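Local atomic coordinates of aminopeptidase N family protein (Idiomarina loihiensis L2TR, PDB entry 4FGM), a protein that probably acts as a zinc-dependent aminopeptidase of the M61 family, trimming residues from the amino end of peptides. Residues 25-35 / 67-77. Sequence-based numbering, arbitrary orientation.
Sequences TNDEQELWLPN and ISKNRWQLARS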
ATOM      1  N   THR A  25      21.920   4.678  31.591  1.00 52.45           N
ATOM      2  CA  THR A  25      22.464   3.897  30.494  1.00 52.16           C
ATOM      3  C   THR A  25      23.180   2.684  31.074  1.00 58.01           C
ATOM      4  O   THR A  25      23.538   2.683  32.250  1.00 51.93           O
ATOM      5  CB  THR A  25      23.469   4.726  29.675  1.00 49.42           C
ATOM      6  OG1 THR A  25      24.561   5.122  30.512  1.00 49.92           O
ATOM      7  CG2 THR A  25      22.797   5.973  29.122  1.00 46.80           C
ATOM      8  N   ASN A  26      23.365   1.646  30.265  1.00 60.75           N
ATOM      9  CA  ASN A  26      24.069   0.453  30.726  1.00 64.80           C
ATOM     10  C   ASN A  26      25.528   0.606  30.321  1.00 69.19           C
ATOM     11  O   ASN A  26      25.889   1.588  29.680  1.00 76.72           O
ATOM     12  CB  ASN A  26      23.473  -0.808  30.100  1.00 69.83           C
ATOM     13  CG  ASN A  26      21.995  -0.968  30.410  1.00 77.46           C
ATOM     14  OD1 ASN A  26      21.545  -0.683  31.522  1.00 75.18           O
ATOM     15  ND2 ASN A  26      21.232  -1.440  29.429  1.00 80.43           N
ATOM     16  N   ASP A  27      26.370  -0.344  30.700  1.00 69.87           N
ATOM     17  CA  ASP A  27      27.786  -0.261  30.356  1.00 78.04           C
ATOM     18  C   ASP A  27      27.926  -0.305  28.846  1.00 80.06           C
ATOM     19  O   ASP A  27      27.478  -1.260  28.211  1.00 85.85           O
ATOM     20  CB  ASP A  27      28.559  -1.431  30.962  1.00 89.79           C
ATOM     21  CG  ASP A  27      27.883  -2.004  32.186  1.00 98.66           C
ATOM     22  OD1 ASP A  27      26.933  -2.802  32.018  1.00 99.90           O
ATOM     23  OD2 ASP A  27      28.297  -1.651  33.310  1.00100.60           O
ATOM     24  N   GLU A  28      28.550   0.721  28.273  1.00 77.96           N
ATOM     25  CA  GLU A  28      28.729   0.783  26.825  1.00 77.42           C
ATOM     26  C   GLU A  28      27.349   0.634  26.170  1.00 65.05           C
ATOM     27  O   GLU A  28      27.119  -0.270  25.366  1.00 63.87           O
ATOM     28  CB  GLU A  28      29.660  -0.345  26.360  1.00 91.61           C
ATOM     29  CG  GLU A  28      31.005  -0.420  27.089  1.00102.50           C
ATOM     30  CD  GLU A  28      31.932   0.749  26.775  1.00107.40           C
ATOM     31  OE1 GLU A  28      32.183   1.008  25.579  1.00106.18           O
ATOM     32  OE2 GLU A  28      32.418   1.401  27.724  1.00109.29           O
ATOM     33  N   GLN A  29      26.436   1.529  26.543  1.00 53.73           N
ATOM     34  CA  GLN A  29      25.063   1.536  26.037  1.00 45.76           C
ATOM     35  C   GLN A  29      25.020   1.725  24.524  1.00 44.20           C
ATOM     36  O   GLN A  29      25.753   2.552  23.968  1.00 44.14           O
ATOM     37  CB  GLN A  29      24.269   2.663  26.721  1.00 41.93           C
ATOM     38  CG  GLN A  29      22.839   2.841  26.230  1.00 46.16           C
ATOM     39  CD  GLN A  29      21.903   1.722  26.663  1.00 50.23           C
ATOM     40  OE1 GLN A  29      21.662   1.518  27.856  1.00 48.39           O
ATOM     41  NE2 GLN A  29      21.360   1.000  25.689  1.00 52.09           N
ATOM     42  N   GLU A  30      24.154   0.965  23.864  1.00 40.00           N
ATOM     43  CA  GLU A  30      24.012   1.063  22.418  1.00 45.99           C
ATOM     44  C   GLU A  30      22.684   1.688  22.010  1.00 47.44           C
ATOM     45  O   GLU A  30      21.670   1.523  22.683  1.00 42.27           O
ATOM     46  CB  GLU A  30      24.143  -0.319  21.763  1.00 42.16           C
ATOM     47  CG  GLU A  30      25.542  -0.911  21.852  1.00 45.10           C
ATOM     48  CD  GLU A  30      25.635  -2.300  21.247  1.00 52.14           C
ATOM     49  OE1 GLU A  30      24.602  -2.826  20.774  1.00 57.01           O
ATOM     50  OE2 GLU A  30      26.749  -2.864  21.248  1.00 57.45           O
ATOM     51  N   LEU A  31      22.717   2.405  20.893  1.00 50.78           N
ATOM     52  CA  LEU A  31      21.544   3.063  20.333  1.00 45.36           C
ATOM     53  C   LEU A  31      21.435   2.563  18.890  1.00 49.12           C
ATOM     54  O   LEU A  31      22.447   2.456  18.187  1.00 42.64           O
ATOM     55  CB  LEU A  31      21.743   4.585  20.337  1.00 43.99           C
ATOM     56  CG  LEU A  31      22.194   5.219  21.658  1.00 45.20           C
ATOM     57  CD1 LEU A  31      22.605   6.666  21.435  1.00 47.99           C
ATOM     58  CD2 LEU A  31      21.076   5.126  22.668  1.00 37.87           C
ATOM     59  N   TRP A  32      20.223   2.236  18.452  1.00 48.62           N
ATOM     60  CA  TRP A  32      20.044   1.763  17.086  1.00 38.55           C
ATOM     61  C   TRP A  32      18.775   2.300  16.428  1.00 43.90           C
ATOM     62  O   TRP A  32      17.828   2.720  17.107  1.00 43.56           O
ATOM     63  CB  TRP A  32      20.035   0.228  17.029  1.00 37.85           C
ATOM     64  CG  TRP A  32      18.932  -0.418  17.819  1.00 40.80           C
ATOM     65  CD1 TRP A  32      18.970  -0.770  19.133  1.00 42.77           C
ATOM     66  CD2 TRP A  32      17.627  -0.779  17.345  1.00 45.68           C
ATOM     67  NE1 TRP A  32      17.774  -1.329  19.511  1.00 42.64           N
ATOM     68  CE2 TRP A  32      16.929  -1.349  18.433  1.00 47.06           C
ATOM     69  CE3 TRP A  32      16.978  -0.677  16.104  1.00 48.48           C
ATOM     70  CZ2 TRP A  32      15.614  -1.814  18.326  1.00 48.41           C
ATOM     71  CZ3 TRP A  32      15.663  -1.142  15.994  1.00 45.92           C
ATOM     72  CH2 TRP A  32      14.999  -1.703  17.103  1.00 48.36           C
ATOM     73  N   LEU A  33      18.769   2.288  15.097  1.00 40.14           N
ATOM     74  CA  LEU A  33      17.622   2.767  14.344  1.00 39.66           C
ATOM     75  C   LEU A  33      17.114   1.674  13.412  1.00 38.31           C
ATOM     76  O   LEU A  33      17.896   0.976  12.760  1.00 36.19           O
ATOM     77  CB  LEU A  33      18.000   4.005  13.531  1.00 38.30           C
ATOM     78  CG  LEU A  33      16.795   4.782  12.996  1.00 41.68           C
ATOM     79  CD1 LEU A  33      16.092   5.443  14.178  1.00 43.91           C
ATOM     80  CD2 LEU A  33      17.242   5.838  11.974  1.00 41.49           C
ATOM     81  N   PRO A  34      15.793   1.503  13.343  1.00 38.67           N
ATOM     82  CA  PRO A  34      15.215   0.477  12.473  1.00 40.38           C
ATOM     83  C   PRO A  34      15.745   0.613  11.048  1.00 40.86           C
ATOM     84  O   PRO A  34      15.958   1.726  10.571  1.00 40.63           O
ATOM     85  CB  PRO A  34      13.718   0.766  12.549  1.00 45.18           C
ATOM     86  CG  PRO A  34      13.549   1.328  13.926  1.00 40.64           C
ATOM     87  CD  PRO A  34      14.743   2.257  14.045  1.00 39.82           C
ATOM     88  N   ASN A  35      15.962  -0.514  10.371  1.00 40.45           N
ATOM     89  CA  ASN A  35      16.441  -0.465   9.001  1.00 40.46           C
ATOM     90  C   ASN A  35      15.283  -0.552   8.012  1.00 45.87           C
ATOM     91  O   ASN A  35      15.481  -0.443   6.803  1.00 49.74           O
ATOM     92  CB  ASN A  35      17.471  -1.563   8.747  1.00 43.32           C
ATOM     93  CG  ASN A  35      18.806  -1.243   9.369  1.00 46.61           C
ATOM     94  OD1 ASN A  35      19.247  -0.098   9.333  1.00 48.14           O
ATOM     95  ND2 ASN A  35      19.462  -2.249   9.937  1.00 47.11           N
ATOM     96  N   ILE A  67      29.147   2.208  15.396  1.00 46.36           N
ATOM     97  CA  ILE A  67      29.771   0.916  15.148  1.00 47.85           C
ATOM     98  C   ILE A  67      29.237   0.145  13.951  1.00 51.10           C
ATOM     99  O   ILE A  67      29.833  -0.849  13.541  1.00 55.49           O
ATOM    100  CB  ILE A  67      29.735   0.018  16.412  1.00 44.67           C
ATOM    101  CG1 ILE A  67      28.301  -0.190  16.885  1.00 43.65           C
ATOM    102  CG2 ILE A  67      30.571   0.659  17.518  1.00 41.00           C
ATOM    103  CD1 ILE A  67      28.168  -1.282  17.918  1.00 44.05           C
ATOM    104  N   SER A  68      28.118   0.596  13.393  1.00 47.50           N
ATOM    105  CA  SER A  68      27.556  -0.029  12.194  1.00 47.79           C
ATOM    106  C   SER A  68      26.725   1.020  11.453  1.00 43.67           C
ATOM    107  O   SER A  68      26.683   2.181  11.860  1.00 41.22           O
ATOM    108  CB  SER A  68      26.691  -1.245  12.545  1.00 42.75           C
ATOM    109  OG  SER A  68      25.416  -0.856  13.019  1.00 54.72           O
ATOM    110  N   LYS A  69      26.052   0.620  10.381  1.00 42.10           N
ATOM    111  CA  LYS A  69      25.259   1.573   9.615  1.00 40.80           C
ATOM    112  C   LYS A  69      24.122   2.207  10.398  1.00 39.88           C
ATOM    113  O   LYS A  69      23.713   3.325  10.090  1.00 38.25           O
ATOM    114  CB  LYS A  69      24.682   0.911   8.369  1.00 37.85           C
ATOM    115  CG  LYS A  69      23.573  -0.098   8.641  1.00 36.89           C
ATOM    116  CD  LYS A  69      23.086  -0.721   7.334  1.00 39.78           C
ATOM    117  CE  LYS A  69      21.949  -1.688   7.566  1.00 38.15           C
ATOM    118  NZ  LYS A  69      21.408  -2.215   6.289  1.00 38.50           N
ATOM    119  N   ASN A  70      23.621   1.509  11.412  1.00 40.23           N
ATOM    120  CA  ASN A  70      22.501   2.025  12.191  1.00 40.57           C
ATOM    121  C   ASN A  70      22.670   1.861  13.705  1.00 44.08           C
ATOM    122  O   ASN A  70      21.684   1.865  14.441  1.00 45.64           O
ATOM    123  CB  ASN A  70      21.243   1.282  11.774  1.00 39.51           C
ATOM    124  CG  ASN A  70      21.200  -0.113  12.346  1.00 45.56           C
ATOM    125  OD1 ASN A  70      22.226  -0.791  12.415  1.00 46.78           O
ATOM    126  ND2 ASN A  70      20.022  -0.553  12.759  1.00 35.92           N
ATOM    127  N   ARG A  71      23.901   1.717  14.179  1.00 41.81           N
ATOM    128  CA  ARG A  71      24.107   1.513  15.605  1.00 40.88           C
ATOM    129  C   ARG A  71      25.252   2.330  16.189  1.00 45.34           C
ATOM    130  O   ARG A  71      26.340   2.408  15.609  1.00 45.70           O
ATOM    131  CB  ARG A  71      24.327   0.015  15.876  1.00 37.23           C
ATOM    132  CG  ARG A  71      24.328  -0.393  17.353  1.00 48.37           C
ATOM    133  CD  ARG A  71      24.328  -1.916  17.509  1.00 51.45           C
ATOM    134  NE  ARG A  71      23.070  -2.514  17.073  1.00 46.61           N
ATOM    135  CZ  ARG A  71      22.056  -2.799  17.880  1.00 42.44           C
ATOM    136  NH1 ARG A  71      22.149  -2.554  19.177  1.00 42.26           N
ATOM    137  NH2 ARG A  71      20.937  -3.305  17.385  1.00 36.62           N
ATOM    138  N   TRP A  72      24.985   2.945  17.340  1.00 43.26           N
ATOM    139  CA  TRP A  72      25.980   3.751  18.035  1.00 44.18           C
ATOM    140  C   TRP A  72      26.250   3.177  19.423  1.00 46.50           C
ATOM    141  O   TRP A  72      25.384   2.517  20.010  1.00 45.08           O
ATOM    142  CB  TRP A  72      25.492   5.197  18.175  1.00 46.61           C
ATOM    143  CG  TRP A  72      25.522   5.988  16.906  1.00 42.86           C
ATOM    144  CD1 TRP A  72      26.491   6.857  16.505  1.00 42.60           C
ATOM    145  CD2 TRP A  72      24.542   5.970  15.867  1.00 38.89           C
ATOM    146  NE1 TRP A  72      26.175   7.387  15.276  1.00 42.69           N
ATOM    147  CE2 TRP A  72      24.982   6.858  14.862  1.00 39.42           C
ATOM    148  CE3 TRP A  72      23.331   5.291  15.688  1.00 36.54           C
ATOM    149  CZ2 TRP A  72      24.256   7.084  13.693  1.00 42.39           C
ATOM    150  CZ3 TRP A  72      22.608   5.514  14.524  1.00 40.76           C
ATOM    151  CH2 TRP A  72      23.073   6.407  13.542  1.00 46.08           C
ATOM    152  N   GLN A  73      27.451   3.431  19.941  1.00 45.25           N
ATOM    153  CA  GLN A  73      27.828   2.958  21.272  1.00 45.19           C
ATOM    154  C   GLN A  73      28.330   4.137  22.106  1.00 50.17           C
ATOM    155  O   GLN A  73      29.249   4.856  21.695  1.00 43.61           O
ATOM    156  CB  GLN A  73      28.911   1.886  21.175  1.00 48.39           C
ATOM    157  CG  GLN A  73      29.203   1.195  22.500  1.00 56.53           C
ATOM    158  CD  GLN A  73      30.191   0.049  22.362  1.00 64.08           C
ATOM    159  OE1 GLN A  73      31.348   0.247  21.984  1.00 62.70           O
ATOM    160  NE2 GLN A  73      29.738  -1.159  22.669  1.00 67.22           N
ATOM    161  N   LEU A  74      27.712   4.329  23.270  1.00 46.99           N
ATOM    162  CA  LEU A  74      28.049   5.427  24.179  1.00 49.03           C
ATOM    163  C   LEU A  74      29.119   5.054  25.191  1.00 55.17           C
ATOM    164  O   LEU A  74      29.216   3.898  25.609  1.00 57.54           O
ATOM    165  CB  LEU A  74      26.809   5.869  24.964  1.00 42.82           C
ATOM    166  CG  LEU A  74      25.609   6.503  24.266  1.00 46.80           C
ATOM    167  CD1 LEU A  74      24.434   6.512  25.227  1.00 45.51           C
ATOM    168  CD2 LEU A  74      25.951   7.920  23.805  1.00 48.44           C
ATOM    169  N   ALA A  75      29.917   6.037  25.594  1.00 49.74           N
ATOM    170  CA  ALA A  75      30.934   5.791  26.604  1.00 48.75           C
ATOM    171  C   ALA A  75      30.154   5.632  27.914  1.00 55.02           C
ATOM    172  O   ALA A  75      29.013   6.095  28.025  1.00 50.21           O
ATOM    173  CB  ALA A  75      31.889   6.971  26.691  1.00 43.63           C
ATOM    174  N   ARG A  76      30.757   4.961  28.892  1.00 57.21           N
ATOM    175  CA  ARG A  76      30.121   4.740  30.191  1.00 52.99           C
ATOM    176  C   ARG A  76      29.833   6.040  30.929  1.00 51.57           C
ATOM    177  O   ARG A  76      30.570   7.021  30.798  1.00 53.42           O
ATOM    178  CB  ARG A  76      31.024   3.891  31.082  1.00 63.20           C
ATOM    179  CG  ARG A  76      31.202   2.462  30.648  1.00 74.80           C
ATOM    180  CD  ARG A  76      32.367   1.832  31.394  1.00 84.62           C
ATOM    181  NE  ARG A  76      32.458   0.401  31.132  1.00 91.87           N
ATOM    182  CZ  ARG A  76      31.614  -0.498  31.623  1.00 95.05           C
ATOM    183  NH1 ARG A  76      30.616  -0.109  32.410  1.00 93.07           N
ATOM    184  NH2 ARG A  76      31.758  -1.781  31.321  1.00 94.99           N
ATOM    185  N   SER A  77      28.767   6.044  31.722  1.00 51.05           N
ATOM    186  CA  SER A  77      28.427   7.224  32.497  1.00 46.63           C
ATOM    187  C   SER A  77      27.574   6.856  33.698  1.00 55.41           C
ATOM    188  O   SER A  77      26.698   6.003  33.601  1.00 54.66           O
ATOM    189  CB  SER A  77      27.689   8.242  31.633  1.00 46.57           C
ATOM    190  OG  SER A  77      27.300   9.364  32.413  1.00 48.66           O
TER
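Antiparallel pairing of strands 30-32 and 71-74 builds part of the beta-rich N-terminal domain of this M61 peptidase, away from the zinc site. L31 and W72 form the hydrogen-bonded pair: W72 N reaches L31 O at 2.7 Å, and L31 N returns a bond to W72 O. E30-Q73 and W32-R71 flank them as non-hydrogen-bonded pairs, and just ahead of strand 30-32, Q29 O accepts the backbone N-H of L74. Strand 30-32 lies between strand 71-74 and strand 114-115, and strand 71-74 pairs in turn with strand 60-68.

The two faces differ sharply. On one, L31 CD1 packs against L74 CG at 4.1 Å, and the side chains of both leucines also touch strand 81-91, L31 at V83 and L74 at V81. On the other, R71 starts extended, CG opposite the backbone N (chi1 -170°), then bends at chi3 and brings its guanidinium across to the partner strand. W32 CB lies over one face of that group, and R71 NH2 sits 3.5 Å from W32 CG, over the indole. R71 NH1 meets E30 OE1 at 2.9 Å on the anti side of the carboxylate, a salt bridge whose hydrogen bond is bent, with an N-H...O angle of 136°; E116 and E295 are further acidic partners of this arginine. A leucine in place of R71 would probably leave these three carboxylates without their shared positive charge and W32 without the flat group beside it.

At the end of the ladder, L33 N bonds N70 O, and the N70 side chain answers: with L33 O lying practically in its amide plane, N70 ND2 donates to that oxygen at 2.6 Å.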